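Local atomic coordinates of DUF5642 domain-containing protein (Mycobacterium smegmatis, PDB entry 4TMD), a protein that is of unknown function but is probably exported and anchored to the cell envelope as a lipoprotein. Residues V160-N165 against R183-A188; E147-V152 against A175-E180. One frame throughout, in Å; residues are numbered along the deposited sequence.

Contact 1 of 2, residues V160-N165 against R183-A188; sequences VIVTAN and RELLSA
Leu185 and Leu186 of helix 179-194 meet Val160 and Val162 of strand 158-166, whose side chains both project toward the helix. Leu185 touches with the root of its side chain: its CB stands 4.2 Å from Val162 CG2, while the residue also packs on Phe17 and on Phe81 of strand 79-88. At Leu186 the same methyl reaches the helix backbone, Val162 CG2 lying 3.7 Å from Leu186 CA and 4.0 Å from Leu186 CB. With CG1 anti to the backbone N of Val162 (chi1 174°), CG2 is the branch left to face the helix. Further out, Leu186 CD1 comes within 3.7 Å of Val160 O and 3.9 Å of Val160 CG1; the two side chains lie alongside each other, pointing opposite ways. Helix and strand segments run nearly antiparallel, at 160°, and their axes approach to 8.3 Å. The helix thus packs on one face of an antiparallel sheet, an alpha/beta layering consistent with the family's place in the Mog1p/PsbP clan. No hydrogen bond or salt bridge links the two segments, and all four touching residues are buried. Between these segments the attachment is therefore apolar, resting on aliphatic contact and burial rather than on directional bonds.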
loop_
_atom_site.group_PDB
_atom_site.type_symbol
_atom_site.label_atom_id
_atom_site.label_comp_id
_atom_site.label_asym_id
_atom_site.label_seq_id
_atom_site.Cartn_x
_atom_site.Cartn_y
_atom_site.Cartn_z
ATOM N N VAL A 160 -1.144 -8.650 -0.222
ATOM C CA VAL A 160 -0.118 -8.026 -1.041
ATOM C C VAL A 160 -0.420 -6.548 -1.102
ATOM O O VAL A 160 -1.560 -6.156 -1.341
ATOM C CB VAL A 160 -0.060 -8.621 -2.467
ATOM C CG1 VAL A 160 0.896 -7.812 -3.343
ATOM C CG2 VAL A 160 0.353 -10.098 -2.417
ATOM N N ILE A 161 0.590 -5.728 -0.850
ATOM C CA ILE A 161 0.398 -4.290 -0.830
ATOM C C ILE A 161 1.373 -3.592 -1.770
ATOM O O ILE A 161 2.591 -3.734 -1.631
ATOM C CB ILE A 161 0.587 -3.704 0.579
ATOM C CG1 ILE A 161 -0.242 -4.480 1.605
ATOM C CG2 ILE A 161 0.223 -2.227 0.576
ATOM C CD1 ILE A 161 -0.146 -3.892 2.982
ATOM N N VAL A 162 0.831 -2.850 -2.727
ATOM C CA VAL A 162 1.661 -2.016 -3.582
ATOM C C VAL A 162 1.467 -0.573 -3.139
ATOM O O VAL A 162 0.335 -0.085 -3.031
ATOM C CB VAL A 162 1.319 -2.194 -5.088
ATOM C CG1 VAL A 162 2.107 -1.179 -5.962
ATOM C CG2 VAL A 162 1.619 -3.638 -5.524
ATOM N N THR A 163 2.575 0.095 -2.845
ATOM C CA THR A 163 2.549 1.515 -2.513
ATOM C C THR A 163 3.332 2.281 -3.569
ATOM O O THR A 163 4.467 1.918 -3.885
ATOM C CB THR A 163 3.146 1.785 -1.124
ATOM O OG1 THR A 163 2.436 1.008 -0.144
ATOM C CG2 THR A 163 3.019 3.268 -0.781
ATOM N N ALA A 164 2.719 3.314 -4.138
ATOM C CA ALA A 164 3.379 4.139 -5.150
ATOM C C ALA A 164 3.344 5.599 -4.721
ATOM O O ALA A 164 2.285 6.100 -4.359
ATOM C CB ALA A 164 2.708 3.976 -6.496
ATOM N N ASN A 165 4.487 6.281 -4.769
ATOM C CA ASN A 165 4.543 7.694 -4.369
ATOM C C ASN A 165 5.523 8.477 -5.253
ATOM O O ASN A 165 6.475 7.900 -5.770
ATOM C CB ASN A 165 4.938 7.808 -2.893
ATOM C CG ASN A 165 6.374 7.400 -2.647
ATOM O OD1 ASN A 165 6.664 6.242 -2.388
ATOM N ND2 ASN A 165 7.286 8.349 -2.755
ATOM N N ARG A 183 -1.081 -0.561 -10.347
ATOM C CA ARG A 183 -2.153 -1.558 -10.391
ATOM C C ARG A 183 -1.681 -2.839 -11.091
ATOM O O ARG A 183 -2.018 -3.950 -10.677
ATOM C CB ARG A 183 -3.403 -0.989 -11.077
ATOM C CG ARG A 183 -4.100 0.133 -10.269
ATOM C CD ARG A 183 -5.442 0.515 -10.873
ATOM N NE ARG A 183 -5.326 0.876 -12.285
ATOM C CZ ARG A 183 -5.174 2.117 -12.739
ATOM N NH1 ARG A 183 -5.130 3.140 -11.894
ATOM N NH2 ARG A 183 -5.064 2.340 -14.045
ATOM N N GLU A 184 -0.879 -2.698 -12.139
ATOM C CA GLU A 184 -0.338 -3.895 -12.797
ATOM C C GLU A 184 0.646 -4.629 -11.908
ATOM O O GLU A 184 0.684 -5.870 -11.898
ATOM C CB GLU A 184 0.313 -3.528 -14.132
ATOM C CG GLU A 184 -0.719 -2.949 -15.098
ATOM C CD GLU A 184 -0.121 -2.379 -16.363
ATOM O OE1 GLU A 184 1.125 -2.386 -16.505
ATOM O OE2 GLU A 184 -0.915 -1.920 -17.214
ATOM N N LEU A 185 1.442 -3.888 -11.135
ATOM C CA LEU A 185 2.316 -4.545 -10.165
ATOM C C LEU A 185 1.513 -5.385 -9.158
ATOM O O LEU A 185 1.978 -6.437 -8.731
ATOM C CB LEU A 185 3.170 -3.522 -9.401
ATOM C CG LEU A 185 4.367 -2.943 -10.162
ATOM C CD1 LEU A 185 4.991 -1.827 -9.335
ATOM C CD2 LEU A 185 5.401 -4.035 -10.435
ATOM N N LEU A 186 0.330 -4.912 -8.764
ATOM C CA LEU A 186 -0.470 -5.661 -7.797
ATOM C C LEU A 186 -0.925 -6.995 -8.390
ATOM O O LEU A 186 -0.799 -8.043 -7.765
ATOM C CB LEU A 186 -1.679 -4.854 -7.344
ATOM C CG LEU A 186 -2.584 -5.613 -6.371
ATOM C CD1 LEU A 186 -1.935 -5.716 -4.989
ATOM C CD2 LEU A 186 -3.972 -4.956 -6.295
ATOM N N SER A 187 -1.454 -6.953 -9.606
ATOM C CA SER A 187 -1.883 -8.171 -10.268
ATOM C C SER A 187 -0.717 -9.123 -10.492
ATOM O O SER A 187 -0.835 -10.340 -10.295
ATOM C CB SER A 187 -2.547 -7.828 -11.595
ATOM O OG SER A 187 -3.692 -7.043 -11.358
ATOM N N ALA A 188 0.417 -8.572 -10.907
ATOM C CA ALA A 188 1.566 -9.402 -11.212
ATOM C C ALA A 188 2.119 -10.043 -9.943
ATOM O O ALA A 188 2.520 -11.210 -9.964
ATOM C CB ALA A 188 2.653 -8.583 -11.939
#

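Contact 2 of 2, residues E147-V152 against A175-E180; sequences ELYNYV and AKVDTE
The Tyr149 ring takes the Thr179 methyl over one face: CG2 sits 3.5 Å from the ring centroid and only 5° off the ring normal, which is CH-pi geometry. Val177 approaches the same ring obliquely, its CG1 3.7 Å from Tyr149 CD2, and His132 of strand 127-137 also stacks on Tyr149. The neighbouring ring, Tyr151, meets Thr179 through its hydroxyl, with OH 3.4 Å from Thr179 CB and 3.7 Å from Thr179 CG2. With its methyl anti to the carbonyl carbon, Thr179 sets CG2 over the Tyr149 ring, while OG1 (chi1 62°) turns to a weak hydrogen bond with Arg183 NH1; the approach of Tyr151 OH to CB does not depend on this torsion. No hydrogen bond crosses between the segments. Asp178 is the N-cap, its OD1 accepting from Arg181 N, and the Asn79 side chain holds the backbone leading in, OD1 accepting from Asp178 N and ND2 donating to Lys176 O. The contact thus places the first turn of helix 179-194 and its lead-in over strand 145-155, with Val177 continuing onto the adjacent strand 158-166 and Tyr151 extending along the helix to Ala182 and Leu186.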
loop_
_atom_site.group_PDB
_atom_site.type_symbol
_atom_site.label_atom_id
_atom_site.label_comp_id
_atom_site.label_asym_id
_atom_site.label_seq_id
_atom_site.Cartn_x
_atom_site.Cartn_y
_atom_site.Cartn_z
ATOM N N GLU A 147 2.176 12.627 -0.833
ATOM C CA GLU A 147 1.130 11.922 -1.561
ATOM C C GLU A 147 1.506 10.464 -1.841
ATOM O O GLU A 147 2.666 10.174 -2.117
ATOM C CB GLU A 147 0.852 12.668 -2.867
ATOM C CG GLU A 147 -0.153 12.035 -3.781
ATOM C CD GLU A 147 -0.437 12.904 -4.991
ATOM O OE1 GLU A 147 -1.361 12.585 -5.758
ATOM O OE2 GLU A 147 0.265 13.918 -5.173
ATOM N N LEU A 148 0.533 9.553 -1.752
ATOM C CA LEU A 148 0.768 8.173 -2.195
ATOM C C LEU A 148 -0.501 7.460 -2.642
ATOM O O LEU A 148 -1.621 7.871 -2.314
ATOM C CB LEU A 148 1.464 7.359 -1.089
ATOM C CG LEU A 148 0.796 7.036 0.252
ATOM C CD1 LEU A 148 -0.172 5.875 0.137
ATOM C CD2 LEU A 148 1.841 6.730 1.315
ATOM N N TYR A 149 -0.299 6.397 -3.414
ATOM C CA TYR A 149 -1.346 5.458 -3.760
ATOM C C TYR A 149 -1.024 4.116 -3.114
ATOM O O TYR A 149 0.143 3.719 -3.039
ATOM C CB TYR A 149 -1.478 5.321 -5.270
ATOM C CG TYR A 149 -2.054 6.539 -5.936
ATOM C CD1 TYR A 149 -3.396 6.588 -6.282
ATOM C CD2 TYR A 149 -1.262 7.657 -6.221
ATOM C CE1 TYR A 149 -3.932 7.696 -6.901
ATOM C CE2 TYR A 149 -1.804 8.780 -6.849
ATOM C CZ TYR A 149 -3.138 8.787 -7.179
ATOM O OH TYR A 149 -3.700 9.882 -7.804
ATOM N N ASN A 150 -2.067 3.458 -2.609
ATOM C CA ASN A 150 -1.978 2.167 -1.936
ATOM C C ASN A 150 -2.906 1.197 -2.636
ATOM O O ASN A 150 -4.072 1.522 -2.841
ATOM C CB ASN A 150 -2.422 2.268 -0.473
ATOM C CG ASN A 150 -1.280 2.366 0.485
ATOM O OD1 ASN A 150 -0.250 1.713 0.317
ATOM N ND2 ASN A 150 -1.452 3.180 1.519
ATOM N N TYR A 151 -2.425 0.008 -2.965
ATOM C CA TYR A 151 -3.311 -1.011 -3.519
ATOM C C TYR A 151 -3.088 -2.262 -2.710
ATOM O O TYR A 151 -1.957 -2.688 -2.499
ATOM C CB TYR A 151 -3.059 -1.252 -5.008
ATOM C CG TYR A 151 -3.256 0.010 -5.810
ATOM C CD1 TYR A 151 -4.501 0.325 -6.337
ATOM C CD2 TYR A 151 -2.208 0.909 -6.005
ATOM C CE1 TYR A 151 -4.699 1.500 -7.045
ATOM C CE2 TYR A 151 -2.401 2.090 -6.722
ATOM C CZ TYR A 151 -3.641 2.373 -7.238
ATOM O OH TYR A 151 -3.843 3.541 -7.947
ATOM N N VAL A 152 -4.186 -2.830 -2.239
ATOM C CA VAL A 152 -4.149 -3.968 -1.353
ATOM C C VAL A 152 -4.897 -5.136 -1.974
ATOM O O VAL A 152 -6.025 -4.955 -2.435
ATOM C CB VAL A 152 -4.805 -3.614 -0.001
ATOM C CG1 VAL A 152 -4.958 -4.873 0.876
ATOM C CG2 VAL A 152 -4.009 -2.548 0.707
ATOM N N ALA A 175 6.963 14.450 -10.031
ATOM C CA ALA A 175 6.317 13.743 -11.115
ATOM C C ALA A 175 4.975 13.229 -10.640
ATOM O O ALA A 175 4.754 13.060 -9.437
ATOM C CB ALA A 175 7.188 12.591 -11.613
ATOM N N LYS A 176 4.085 12.990 -11.593
ATOM C CA LYS A 176 2.816 12.327 -11.345
ATOM C C LYS A 176 3.066 10.845 -11.057
ATOM O O LYS A 176 3.965 10.250 -11.647
ATOM C CB LYS A 176 1.911 12.483 -12.559
ATOM C CG LYS A 176 0.438 12.327 -12.293
ATOM C CD LYS A 176 -0.363 12.556 -13.573
ATOM C CE LYS A 176 -1.867 12.548 -13.283
ATOM N NZ LYS A 176 -2.480 13.917 -13.262
ATOM N N VAL A 177 2.277 10.254 -10.163
ATOM C CA VAL A 177 2.353 8.814 -9.915
ATOM C C VAL A 177 1.791 8.004 -11.091
ATOM O O VAL A 177 0.692 8.287 -11.565
ATOM C CB VAL A 177 1.576 8.421 -8.635
ATOM C CG1 VAL A 177 1.629 6.909 -8.424
ATOM C CG2 VAL A 177 2.126 9.155 -7.417
ATOM N N ASP A 178 2.542 6.997 -11.543
ATOM C CA ASP A 178 2.066 6.035 -12.551
ATOM C C ASP A 178 1.178 4.981 -11.864
ATOM O O ASP A 178 1.654 3.902 -11.506
ATOM C CB ASP A 178 3.258 5.360 -13.254
ATOM C CG ASP A 178 2.854 4.551 -14.479
ATOM O OD1 ASP A 178 1.660 4.200 -14.627
ATOM O OD2 ASP A 178 3.753 4.258 -15.303
ATOM N N THR A 179 -0.103 5.300 -11.675
ATOM C CA THR A 179 -1.031 4.398 -10.989
ATOM C C THR A 179 -1.351 3.176 -11.830
ATOM O O THR A 179 -1.699 2.124 -11.307
ATOM C CB THR A 179 -2.357 5.096 -10.631
ATOM O OG1 THR A 179 -3.003 5.529 -11.830
ATOM C CG2 THR A 179 -2.116 6.311 -9.707
ATOM N N GLU A 180 -1.269 3.329 -13.144
ATOM C CA GLU A 180 -1.449 2.195 -14.037
ATOM C C GLU A 180 -0.401 1.120 -13.725
ATOM O O GLU A 180 -0.723 -0.054 -13.571
ATOM C CB GLU A 180 -1.349 2.644 -15.500
ATOM C CG GLU A 180 -1.603 1.526 -16.491
ATOM C CD GLU A 180 -1.451 1.982 -17.930
ATOM O OE1 GLU A 180 -0.458 2.683 -18.240
ATOM O OE2 GLU A 180 -2.326 1.640 -18.748
#

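Contacts 1 and 2 have centres 9 Å apart and involve the same helix, 179-194: contact 2 takes its start and the residues leading into it, contact 1 the turns that follow. Their strands, 145-155 and 158-166, are consecutive in the chain and antiparallel neighbours in the nine-stranded sheet, joined here by probable backbone hydrogen bonds from Tyr151 N to Val162 O and from Tyr149 N to Ala164 O, each 2.8 Å long. Arg183 CG, 3.6 Å from Tyr151 CE1, bridges the two contacts on the helix side. In sequence the segments alternate, 147-152, 160-165, 175-180, 183-188, so the chain completes a strand pair before laying its C-terminal helix along the face of that pair, with 183-188 nearly antiparallel to 160-165.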